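Local coordinates for ABC sugar transporter, periplasmic sugar binding protein (Legionella pneumophila subsp. pneumophila, PDB 3ROT), which probably binds a sugar in the periplasm and hands it to an ABC transporter for uptake, at residues Pro140-Ile143 with Gly144-Lys147; Gly169-Pro172 with Asn173-Gln176; His209-Tyr213 with Asp214-Gln218. One frame throughout, in Å; residues are numbered along the deposited sequence.

Interaction 1 of 3, residues Pro140-Ile143 with Gly144-Lys147; sequences PGHI and GLEK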
loop_
_atom_site.group_PDB
_atom_site.type_symbol
_atom_site.label_atom_id
_atom_site.label_comp_id
_atom_site.label_asym_id
_atom_site.label_seq_id
_atom_site.Cartn_x
_atom_site.Cartn_y
_atom_site.Cartn_z
ATOM N N PRO A 140 17.239 0.472 1.561
ATOM C CA PRO A 140 18.697 0.538 1.430
ATOM C C PRO A 140 19.056 -0.492 0.347
ATOM O O PRO A 140 18.417 -1.539 0.244
ATOM C CB PRO A 140 19.179 0.132 2.821
ATOM C CG PRO A 140 18.107 0.686 3.707
ATOM C CD PRO A 140 16.842 0.275 2.966
ATOM N N GLY A 141 20.052 -0.199 -0.473
ATOM C CA GLY A 141 20.400 -1.137 -1.525
ATOM C C GLY A 141 19.921 -0.610 -2.865
ATOM O O GLY A 141 20.517 -0.902 -3.899
ATOM N N HIS A 142 18.839 0.167 -2.848
ATOM C CA HIS A 142 18.296 0.764 -4.070
ATOM C C HIS A 142 19.255 1.883 -4.483
ATOM O O HIS A 142 19.307 2.933 -3.841
ATOM C CB HIS A 142 16.904 1.335 -3.795
ATOM C CG HIS A 142 16.213 1.870 -5.012
ATOM N ND1 HIS A 142 16.802 2.778 -5.865
ATOM C CD2 HIS A 142 14.958 1.678 -5.478
ATOM C CE1 HIS A 142 15.937 3.125 -6.801
ATOM N NE2 HIS A 142 14.810 2.473 -6.589
ATOM N N ILE A 143 20.001 1.666 -5.565
ATOM C CA ILE A 143 20.991 2.645 -6.015
ATOM C C ILE A 143 20.429 4.002 -6.429
ATOM O O ILE A 143 21.134 5.018 -6.385
ATOM C CB ILE A 143 21.851 2.068 -7.164
ATOM C CG1 ILE A 143 20.983 1.782 -8.395
ATOM C CG2 ILE A 143 22.537 0.793 -6.689
ATOM C CD1 ILE A 143 21.757 1.149 -9.553
ATOM N N GLY A 144 19.161 4.022 -6.818
ATOM C CA GLY A 144 18.542 5.280 -7.201
ATOM C C GLY A 144 18.303 6.114 -5.956
ATOM O O GLY A 144 18.609 7.309 -5.921
ATOM N N LEU A 145 17.763 5.485 -4.916
ATOM C CA LEU A 145 17.504 6.206 -3.686
ATOM C C LEU A 145 18.802 6.655 -3.005
ATOM O O LEU A 145 18.813 7.670 -2.320
ATOM C CB LEU A 145 16.653 5.348 -2.740
ATOM C CG LEU A 145 15.334 4.844 -3.340
ATOM C CD1 LEU A 145 14.483 4.219 -2.244
ATOM C CD2 LEU A 145 14.583 5.997 -4.004
ATOM N N GLU A 146 19.895 5.913 -3.193
ATOM C CA GLU A 146 21.172 6.315 -2.590
ATOM C C GLU A 146 21.598 7.647 -3.212
ATOM O O GLU A 146 22.090 8.542 -2.521
ATOM C CB GLU A 146 22.265 5.263 -2.832
ATOM C CG GLU A 146 21.870 3.855 -2.431
ATOM C CD GLU A 146 23.009 2.848 -2.543
ATOM O OE1 GLU A 146 23.799 2.924 -3.514
ATOM O OE2 GLU A 146 23.097 1.963 -1.661
ATOM N N LYS A 147 21.403 7.781 -4.520
ATOM C CA LYS A 147 21.759 9.017 -5.213
ATOM C C LYS A 147 20.909 10.181 -4.705
ATOM O O LYS A 147 21.414 11.297 -4.543
ATOM C CB LYS A 147 21.578 8.862 -6.726
ATOM C CG LYS A 147 22.586 7.929 -7.385
ATOM C CD LYS A 147 23.994 8.471 -7.243
ATOM C CE LYS A 147 25.010 7.613 -7.994
ATOM N NZ LYS A 147 26.395 8.170 -7.874
#
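His142 folds its imidazole back over the first turn of the helix it precedes, and ND1 accepts a weak hydrogen bond from Gly144 N at 2.8 Å. The donor lies at the edge of the ring, in its plane, although the bond is bent to 127° at the hydrogen. His142 is the N-cap residue; with CG anti to the backbone N (chi1 -175°) its ring can turn ND1 toward Gly144 N. Leu145 closes over one ring face: its CG sits 3.6 Å from the centroid of the His142 ring, only 15° off the normal, a CH-pi contact. Gly144 leaves room at the ring's edge, where CE1 of His142 comes within 3.4 Å of Gly144 CA. With ND1 serving as acceptor, the proton of a neutral ring would be expected on NE2, the atom that hydrogen-bonds to a bound glycerol.

The backbone then takes up the helical pattern. Glu146 N donates to His142 O at 3.1 Å, and Lys147 N reaches Ile143 O more weakly at 3.3 Å. Glu146 runs back along the outside of the turn, its CG 3.1 Å from His142 O. Its OE1 ends 4.0 Å from Ile143 CG2, a loose touch.

Farther out, the ring of His11 meets that of His142 nearly at right angles, and Ile143 shares a backbone hydrogen bond with Pro70. The turn joins strand 132-137 to helix 143-158 in one lobe of a periplasmic binding protein fold, facing the loops that carry His11, Pro70 and Thr94 in the other lobe.

Interaction 2 of 3, residues Gly169-Pro172 with Asn173-Gln176; sequences GTDP and NQVQ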
loop_
_atom_site.group_PDB
_atom_site.type_symbol
_atom_site.label_atom_id
_atom_site.label_comp_id
_atom_site.label_asym_id
_atom_site.label_seq_id
_atom_site.Cartn_x
_atom_site.Cartn_y
_atom_site.Cartn_z
ATOM N N GLY A 169 12.656 1.011 6.205
ATOM C CA GLY A 169 12.021 -0.140 5.586
ATOM C C GLY A 169 10.694 0.265 4.957
ATOM O O GLY A 169 10.461 1.451 4.721
ATOM N N THR A 170 9.817 -0.700 4.687
ATOM C CA THR A 170 8.526 -0.379 4.082
ATOM C C THR A 170 7.310 -0.728 4.943
ATOM O O THR A 170 6.204 -0.267 4.658
ATOM C CB THR A 170 8.357 -1.046 2.694
ATOM O OG1 THR A 170 8.417 -2.469 2.827
ATOM C CG2 THR A 170 9.448 -0.578 1.741
ATOM N N ASP A 171 7.504 -1.537 5.983
ATOM C CA ASP A 171 6.397 -1.894 6.876
ATOM C C ASP A 171 5.898 -0.620 7.575
ATOM O O ASP A 171 6.627 -0.002 8.358
ATOM C CB ASP A 171 6.864 -2.900 7.930
ATOM C CG ASP A 171 5.746 -3.317 8.874
ATOM O OD1 ASP A 171 4.876 -4.110 8.459
ATOM O OD2 ASP A 171 5.733 -2.845 10.031
ATOM N N PRO A 172 4.646 -0.216 7.305
ATOM C CA PRO A 172 4.069 0.992 7.909
ATOM C C PRO A 172 4.303 1.135 9.418
ATOM O O PRO A 172 4.668 2.208 9.901
ATOM C CB PRO A 172 2.588 0.876 7.561
ATOM C CG PRO A 172 2.605 0.146 6.253
ATOM C CD PRO A 172 3.638 -0.935 6.506
ATOM N N ASN A 173 4.087 0.053 10.155
ATOM C CA ASN A 173 4.268 0.069 11.602
ATOM C C ASN A 173 5.716 0.361 11.990
ATOM O O ASN A 173 5.973 1.121 12.915
ATOM C CB ASN A 173 3.827 -1.274 12.197
ATOM C CG ASN A 173 3.877 -1.287 13.716
ATOM O OD1 ASN A 173 3.241 -0.465 14.384
ATOM N ND2 ASN A 173 4.634 -2.227 14.271
ATOM N N GLN A 174 6.664 -0.242 11.283
ATOM C CA GLN A 174 8.062 -0.010 11.597
ATOM C C GLN A 174 8.508 1.404 11.257
ATOM O O GLN A 174 9.261 2.014 12.015
ATOM C CB GLN A 174 8.945 -1.023 10.878
ATOM C CG GLN A 174 8.685 -2.453 11.311
ATOM C CD GLN A 174 9.797 -3.391 10.900
ATOM O OE1 GLN A 174 10.144 -3.485 9.723
ATOM N NE2 GLN A 174 10.363 -4.096 11.874
ATOM N N VAL A 175 8.047 1.929 10.124
ATOM C CA VAL A 175 8.413 3.289 9.729
ATOM C C VAL A 175 7.988 4.267 10.827
ATOM O O VAL A 175 8.759 5.138 11.242
ATOM C CB VAL A 175 7.730 3.703 8.402
ATOM C CG1 VAL A 175 8.047 5.149 8.089
ATOM C CG2 VAL A 175 8.195 2.795 7.261
ATOM N N GLN A 176 6.757 4.122 11.300
ATOM C CA GLN A 176 6.255 4.998 12.353
ATOM C C GLN A 176 7.069 4.847 13.640
ATOM O O GLN A 176 7.471 5.833 14.260
ATOM C CB GLN A 176 4.791 4.691 12.635
ATOM C CG GLN A 176 3.881 4.875 11.438
ATOM C CD GLN A 176 2.429 4.641 11.789
ATOM O OE1 GLN A 176 2.115 3.770 12.594
ATOM N NE2 GLN A 176 1.533 5.411 11.179
#
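Asp171 and Pro172 send their carbonyls into the first turn of helix 172-185: Val175 N reaches Asp171 O at 3.0 Å, and Gln176 N reaches Pro172 O at 3.2 Å. Asp171 also caps the turn with its side chain. Gln174 N donates to Asp171 OD2 at 3.0 Å, arriving on the anti side of the carboxylate and 21° out of its plane. A chi1 of -179° points the Asp171 carboxylate away from its own backbone N and across the helix mouth.

This is a side-chain N-cap, with Pro172 in the first helical position, where its lack of an N-H costs no helical bond. It starts the helix that follows strand 162-167 in a beta-alpha unit of the parallel sheet. The amino end of the helix probably steadies the negative charge of Asp171.

Gln174 brings its CG to 3.2 Å from the same Asp171 OD2, and its amide plane is turned 81° from the carboxylate. On the inner side Val175 lays CG2 at 3.4 Å from Asp171 O and 3.7 Å from Gly169 O, and it packs on Pro202 of helix 197-208. Gln176 NE2 hydrogen-bonds to Pro202 O and Gln205 OE1, while Asn173 OD1 accepts from Lys26 of the second subunit.

Interaction 3 of 3, residues His209-Tyr213 with Asp214-Gln218; sequences HPDRY and DFNYQ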
loop_
_atom_site.group_PDB
_atom_site.type_symbol
_atom_site.label_atom_id
_atom_site.label_comp_id
_atom_site.label_asym_id
_atom_site.label_seq_id
_atom_site.Cartn_x
_atom_site.Cartn_y
_atom_site.Cartn_z
ATOM N N HIS A 209 -3.221 12.549 12.369
ATOM C CA HIS A 209 -3.767 12.262 13.697
ATOM C C HIS A 209 -2.621 12.281 14.695
ATOM O O HIS A 209 -2.268 11.265 15.283
ATOM C CB HIS A 209 -4.465 10.898 13.697
ATOM C CG HIS A 209 -5.649 10.843 12.782
ATOM N ND1 HIS A 209 -5.545 10.520 11.447
ATOM C CD2 HIS A 209 -6.955 11.132 12.998
ATOM C CE1 HIS A 209 -6.736 10.610 10.880
ATOM N NE2 HIS A 209 -7.607 10.979 11.798
ATOM N N PRO A 210 -2.021 13.464 14.895
ATOM C CA PRO A 210 -0.897 13.585 15.826
ATOM C C PRO A 210 -1.158 13.129 17.259
ATOM O O PRO A 210 -0.284 12.537 17.879
ATOM C CB PRO A 210 -0.497 15.060 15.704
ATOM C CG PRO A 210 -1.792 15.744 15.312
ATOM C CD PRO A 210 -2.419 14.773 14.345
ATOM N N ASP A 211 -2.354 13.378 17.785
ATOM C CA ASP A 211 -2.652 12.946 19.149
ATOM C C ASP A 211 -2.691 11.418 19.245
ATOM O O ASP A 211 -2.146 10.839 20.184
ATOM C CB ASP A 211 -3.986 13.532 19.629
ATOM C CG ASP A 211 -3.996 15.051 19.610
ATOM O OD1 ASP A 211 -2.976 15.660 20.009
ATOM O OD2 ASP A 211 -5.028 15.634 19.202
ATOM N N ARG A 212 -3.319 10.768 18.266
ATOM C CA ARG A 212 -3.407 9.307 18.253
ATOM C C ARG A 212 -2.048 8.617 18.203
ATOM O O ARG A 212 -1.869 7.542 18.774
ATOM C CB ARG A 212 -4.219 8.827 17.055
ATOM C CG ARG A 212 -5.669 9.231 17.064
ATOM C CD ARG A 212 -6.403 8.599 15.909
ATOM N NE ARG A 212 -7.800 9.010 15.871
ATOM C CZ ARG A 212 -8.694 8.572 14.988
ATOM N NH1 ARG A 212 -8.348 7.696 14.048
ATOM N NH2 ARG A 212 -9.937 9.023 15.042
ATOM N N TYR A 213 -1.097 9.230 17.505
ATOM C CA TYR A 213 0.235 8.661 17.366
ATOM C C TYR A 213 1.287 9.308 18.249
ATOM O O TYR A 213 2.444 8.926 18.191
ATOM C CB TYR A 213 0.676 8.749 15.901
ATOM C CG TYR A 213 -0.153 7.876 14.994
ATOM C CD1 TYR A 213 0.221 6.560 14.728
ATOM C CD2 TYR A 213 -1.369 8.328 14.493
ATOM C CE1 TYR A 213 -0.605 5.717 13.994
ATOM C CE2 TYR A 213 -2.201 7.495 13.766
ATOM C CZ TYR A 213 -1.823 6.192 13.523
ATOM O OH TYR A 213 -2.688 5.356 12.842
ATOM N N ASP A 214 0.892 10.266 19.079
ATOM C CA ASP A 214 1.856 10.958 19.942
ATOM C C ASP A 214 2.985 11.501 19.076
ATOM O O ASP A 214 4.161 11.212 19.299
ATOM C CB ASP A 214 2.437 10.014 21.002
ATOM C CG ASP A 214 1.417 9.616 22.049
ATOM O OD1 ASP A 214 0.853 10.521 22.710
ATOM O OD2 ASP A 214 1.180 8.398 22.209
ATOM N N PHE A 215 2.606 12.274 18.069
ATOM C CA PHE A 215 3.562 12.866 17.154
ATOM C C PHE A 215 3.077 14.278 16.846
ATOM O O PHE A 215 2.554 14.541 15.765
ATOM C CB PHE A 215 3.629 12.044 15.868
ATOM C CG PHE A 215 4.856 12.303 15.051
ATOM C CD1 PHE A 215 6.072 11.737 15.407
ATOM C CD2 PHE A 215 4.801 13.128 13.932
ATOM C CE1 PHE A 215 7.222 11.986 14.661
ATOM C CE2 PHE A 215 5.943 13.385 13.182
ATOM C CZ PHE A 215 7.158 12.810 13.551
ATOM N N ASN A 216 3.248 15.179 17.806
ATOM C CA ASN A 216 2.812 16.564 17.651
ATOM C C ASN A 216 3.941 17.512 17.241
ATOM O O ASN A 216 3.798 18.736 17.301
ATOM C CB ASN A 216 2.169 17.045 18.957
ATOM C CG ASN A 216 0.876 16.305 19.276
ATOM O OD1 ASN A 216 -0.100 16.370 18.522
ATOM N ND2 ASN A 216 0.865 15.597 20.393
ATOM N N TYR A 217 5.056 16.939 16.803
ATOM C CA TYR A 217 6.222 17.718 16.392
ATOM C C TYR A 217 5.972 18.670 15.222
ATOM O O TYR A 217 6.587 19.734 15.133
ATOM C CB TYR A 217 7.357 16.762 16.048
ATOM C CG TYR A 217 7.696 15.841 17.191
ATOM C CD1 TYR A 217 8.448 16.295 18.275
ATOM C CD2 TYR A 217 7.238 14.523 17.210
ATOM C CE1 TYR A 217 8.736 15.464 19.345
ATOM C CE2 TYR A 217 7.519 13.682 18.281
ATOM C CZ TYR A 217 8.270 14.160 19.345
ATOM O OH TYR A 217 8.562 13.338 20.412
ATOM N N GLN A 218 5.077 18.285 14.321
ATOM C CA GLN A 218 4.766 19.116 13.165
ATOM C C GLN A 218 5.992 19.517 12.331
ATOM O O GLN A 218 6.235 20.698 12.096
ATOM C CB GLN A 218 4.021 20.374 13.621
ATOM C CG GLN A 218 2.666 20.089 14.237
ATOM C CD GLN A 218 1.937 21.349 14.642
ATOM O OE1 GLN A 218 2.338 22.039 15.579
ATOM N NE2 GLN A 218 0.863 21.664 13.927
#
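Phe215 N donates to Pro210 O at 2.9 Å, an almost straight bond (170° at the hydrogen) that spans the end of the short helical turn 210-213. One step inside it, Asp214 N reaches Asp211 O more weakly, at 3.3 Å.

These two backward bonds, together with the positive phi of Asp214 (54°), make a Schellman motif, in which the chain reverses its twist and leaves the helical turn. Here it ends the turn 210-213, which itself comes directly behind helix 197-208, and sends the chain toward strand 220-224. Asp214 OD2 makes a long, weak ion pair with Lys27 of the second subunit, and Arg212 O accepts a hydrogen bond from Gln23 of that same subunit.

Around the turn the contacts are lighter. Pro210 CB lies 3.1 Å from Phe215 O, so the proline ring rests against the backbone just past the reversal. The side chain of Asn216 crosses both Pro210 and Asp211 at about a right angle.

Tyr213 and Phe215 flank Asp214 and approach each other through their beta carbons, CB of Tyr213 to CB of Phe215 being 4.4 Å. Their rings then diverge. A carbon of Tyr217, CD2, lies over one face of the Phe215 ring, 3.5 Å above its plane and displaced toward the rim. A chi1 of -162° swings the Phe215 ring to the far side of CB from its backbone N, where it packs on Leu203 and Met206 of helix 197-208 and meets Phe183 edge-to-face, while Tyr213 shares Met206 with Phe215 and also touches Gln205.

In the fold
The three contacts follow one another along the chain without overlapping. Interactions 1 and 2 both cap helices that follow strands of one parallel sheet; their centres are 18 Å apart and their nearest atoms about 5 Å, without touching. Interaction 3 ends a helical turn, its centre 16 Å from that of interaction 2, and those two meet directly: Gln176 NE2 lies 3.5 Å from Tyr213 CE1. Both also touch the second subunit. Interaction 1 is the one beside the bound glycerol, which probably comes from the crystallisation liquor but may mark the sugar pocket between the lobes. Interaction 3 lies far from there, its centre 29 Å from that of interaction 1.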